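Local coordinates for mbGIPC protein (Monosiga brevicollis, PDB 6X1X) that probably binds the C-terminal tails of partner proteins through its PDZ domain, as expected for a GIPC-family signalling protein, at residues L18-S23 with R71-I76. Numbering follows the deposited sequence. Where two conformers were deposited one is given.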
ATOM      1  N   LEU A  18       5.457  -9.199  -0.524  1.00  4.69           N
ATOM      2  CA  LEU A  18       5.336  -8.148   0.476  1.00  5.17           C
ATOM      3  C   LEU A  18       4.324  -8.464   1.559  1.00  4.84           C
ATOM      4  O   LEU A  18       4.389  -7.856   2.634  1.00  5.95           O
ATOM      5  CB  LEU A  18       4.923  -6.835  -0.189  1.00  5.76           C
ATOM      6  CG  LEU A  18       5.966  -6.246  -1.132  1.00  6.26           C
ATOM      7  CD1 LEU A  18       5.333  -5.164  -1.990  1.00  8.35           C
ATOM      8  CD2 LEU A  18       7.146  -5.678  -0.354  1.00  7.85           C
ATOM      9  N   GLY A  19       3.385  -9.374   1.305  1.00  5.03           N
ATOM     10  CA  GLY A  19       2.320  -9.666   2.245  1.00  6.33           C
ATOM     11  C   GLY A  19       1.044  -8.877   2.045  1.00  5.04           C
ATOM     12  O   GLY A  19       0.161  -8.934   2.912  1.00  5.91           O
ATOM     13  N   LEU A  20       0.899  -8.161   0.938  1.00  5.04           N
ATOM     14  CA  LEU A  20      -0.281  -7.340   0.706  1.00  5.26           C
ATOM     15  C   LEU A  20      -1.315  -8.080  -0.124  1.00  4.98           C
ATOM     16  O   LEU A  20      -0.973  -8.746  -1.109  1.00  6.34           O
ATOM     17  CB  LEU A  20       0.086  -6.082  -0.074  1.00  6.90           C
ATOM     18  CG  LEU A  20       0.975  -5.085   0.648  1.00  6.35           C
ATOM     19  CD1 LEU A  20       1.337  -3.943  -0.287  1.00 10.35           C
ATOM     20  CD2 LEU A  20       0.302  -4.563   1.915  1.00  9.00           C
ATOM     21  N   THR A  21      -2.580  -7.903   0.232  1.00  4.54           N
ATOM     22  CA  THR A  21      -3.695  -8.192  -0.661  1.00  5.54           C
ATOM     23  C   THR A  21      -4.350  -6.864  -0.996  1.00  5.51           C
ATOM     24  O   THR A  21      -4.758  -6.130  -0.088  1.00  6.12           O
ATOM     25  CB  THR A  21      -4.724  -9.094   0.014  1.00  5.30           C
ATOM     26  OG1 THR A  21      -4.092 -10.314   0.408  1.00  6.04           O
ATOM     27  CG2 THR A  21      -5.895  -9.393  -0.925  1.00  7.39           C
ATOM     28  N   ILE A  22      -4.437  -6.550  -2.275  1.00  6.18           N
ATOM     29  CA  ILE A  22      -5.011  -5.279  -2.678  1.00  6.21           C
ATOM     30  C   ILE A  22      -6.171  -5.518  -3.619  1.00  5.20           C
ATOM     31  O   ILE A  22      -6.238  -6.524  -4.338  1.00  6.43           O
ATOM     32  CB  ILE A  22      -3.978  -4.311  -3.282  1.00  6.65           C
ATOM     33  CG1 ILE A  22      -3.429  -4.855  -4.587  1.00  7.65           C
ATOM     34  CG2 ILE A  22      -2.853  -4.050  -2.286  1.00  9.16           C
ATOM     35  CD1 ILE A  22      -2.578  -3.846  -5.329  1.00  8.45           C
ATOM     36  N   SER A  23      -7.106  -4.579  -3.605  0.66  5.19           N
ATOM     37  CA  SER A  23      -8.263  -4.641  -4.475  0.66  6.35           C
ATOM     38  C   SER A  23      -8.648  -3.221  -4.870  0.66  6.64           C
ATOM     39  O   SER A  23      -7.953  -2.255  -4.548  0.66  6.96           O
ATOM     40  CB  SER A  23      -9.411  -5.392  -3.808  0.66  9.31           C
ATOM     41  OG  SER A  23     -10.416  -5.633  -4.769  0.66  8.05           O
ATOM     42  N   ARG A  71       0.944  -5.003 -10.300  1.00  5.79           N
ATOM     43  CA  ARG A  71       2.047  -5.169 -11.239  1.00  5.62           C
ATOM     44  C   ARG A  71       3.234  -4.291 -10.863  1.00  4.97           C
ATOM     45  O   ARG A  71       4.387  -4.740 -10.901  1.00  5.44           O
ATOM     46  CB  ARG A  71       1.563  -4.819 -12.640  1.00  6.30           C
ATOM     47  CG  ARG A  71       2.670  -4.726 -13.657  1.00  6.57           C
ATOM     48  CD  ARG A  71       2.108  -4.371 -15.012  1.00  7.13           C
ATOM     49  NE  ARG A  71       3.156  -3.981 -15.946  1.00  6.74           N
ATOM     50  CZ  ARG A  71       2.908  -3.503 -17.162  1.00  6.28           C
ATOM     51  NH1 ARG A  71       1.649  -3.359 -17.566  1.00  7.62           N
ATOM     52  NH2 ARG A  71       3.911  -3.141 -17.957  1.00  6.67           N
ATOM     53  N   MET A  72       2.969  -3.044 -10.478  1.00  5.37           N
ATOM     54  CA  MET A  72       4.052  -2.134 -10.136  1.00  5.14           C
ATOM     55  C   MET A  72       4.824  -2.616  -8.913  1.00  5.33           C
ATOM     56  O   MET A  72       6.056  -2.534  -8.875  1.00  6.03           O
ATOM     57  CB  MET A  72       3.487  -0.733  -9.937  1.00  5.88           C
ATOM     58  CG  MET A  72       4.561   0.336  -9.783  1.00  7.26           C
ATOM     59  SD  MET A  72       3.952   2.005 -10.061  1.00  7.53           S
ATOM     60  CE  MET A  72       3.739   1.960 -11.842  1.00  9.46           C
ATOM     61  N   LEU A  73       4.118  -3.123  -7.898  1.00  4.43           N
ATOM     62  CA  LEU A  73       4.790  -3.655  -6.715  1.00  4.91           C
ATOM     63  C   LEU A  73       5.530  -4.946  -7.033  1.00  4.34           C
ATOM     64  O   LEU A  73       6.642  -5.175  -6.540  1.00  4.98           O
ATOM     65  CB  LEU A  73       3.756  -3.894  -5.618  1.00  5.27           C
ATOM     66  CG  LEU A  73       3.145  -2.626  -5.031  1.00  5.22           C
ATOM     67  CD1 LEU A  73       1.966  -2.977  -4.141  1.00  8.15           C
ATOM     68  CD2 LEU A  73       4.179  -1.847  -4.247  1.00  7.33           C
ATOM     69  N   LYS A  74       4.920  -5.803  -7.854  1.00  4.49           N
ATOM     70  CA  LYS A  74       5.515  -7.084  -8.201  1.00  5.16           C
ATOM     71  C   LYS A  74       6.817  -6.897  -8.966  1.00  3.91           C
ATOM     72  O   LYS A  74       7.774  -7.653  -8.769  1.00  5.39           O
ATOM     73  CB  LYS A  74       4.510  -7.858  -9.052  1.00  5.56           C
ATOM     74  CG  LYS A  74       4.959  -9.231  -9.507  1.00  8.33           C
ATOM     75  CD  LYS A  74       3.877  -9.914 -10.339  1.00  8.29           C
ATOM     76  CE  LYS A  74       2.603 -10.109  -9.546  1.00 10.82           C
ATOM     77  NZ  LYS A  74       1.538 -10.736 -10.394  1.00 11.83           N
ATOM     78  N   GLU A  75       6.865  -5.892  -9.845  1.00  4.93           N
ATOM     79  CA  GLU A  75       8.027  -5.688 -10.699  1.00  5.78           C
ATOM     80  C   GLU A  75       9.242  -5.163  -9.951  1.00  5.26           C
ATOM     81  O   GLU A  75      10.364  -5.323 -10.440  1.00  6.77           O
ATOM     82  CB  GLU A  75       7.678  -4.767 -11.868  1.00  5.16           C
ATOM     83  CG  GLU A  75       6.822  -5.483 -12.891  1.00  5.53           C
ATOM     84  CD  GLU A  75       6.260  -4.596 -13.994  1.00  6.30           C
ATOM     85  OE1 GLU A  75       6.481  -3.358 -13.997  1.00  5.64           O
ATOM     86  OE2 GLU A  75       5.574  -5.151 -14.875  1.00  6.20           O
ATOM     87  N   ILE A  76       9.058  -4.548  -8.787  1.00  5.27           N
ATOM     88  CA  ILE A  76      10.185  -4.016  -8.018  1.00  5.52           C
ATOM     89  C   ILE A  76      11.198  -5.127  -7.776  1.00  5.70           C
ATOM     90  O   ILE A  76      10.835  -6.185  -7.248  1.00  5.59           O
ATOM     91  CB  ILE A  76       9.718  -3.411  -6.689  1.00  5.36           C
ATOM     92  CG1 ILE A  76       8.819  -2.198  -6.950  1.00  7.30           C
ATOM     93  CG2 ILE A  76      10.922  -3.049  -5.815  1.00  6.67           C
ATOM     94  CD1 ILE A  76       8.097  -1.694  -5.734  1.00  8.21           C
TER
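The CA atoms of L18 and L73, the nearest pair between the two backbones, stand 8.5 Å apart where the loop leading into strand 20-23 faces the last turn of helix 66-75. That strand and helix form the walls of the peptide-binding groove of the PDZ fold, and L18-G19-L20 matches its GLGF-type carboxylate-binding loop. The positive phi of G19 (93°) marks the turn before the strand; as in other PDZ domains, amides of this loop probably receive a ligand's terminal carboxylate.

Contact across the groove is purely apolar, burying 138 Å² in total. L73 carries the helix side; it also packs on I56 of strand 52-56, while K13 NZ donates hydrogen bonds to the carbonyl oxygens of L73 and I76. On the exposed helix surface, R71 NE pairs with E75 OE2 (2.9 Å) on the syn side but 33° out of the carboxylate plane. The side chains of L18 and L20 each cross that of L73 at about a right angle. With chi1 at -69°, CG of L73 lies anti to the carbonyl carbon and beside the backbone N, and from there its branches serve different leucines: L18 CD1 lies 4.2 Å from both L73 CB and L73 CD2, and L20 CD1 comes within 4.0 Å of L73 CD1.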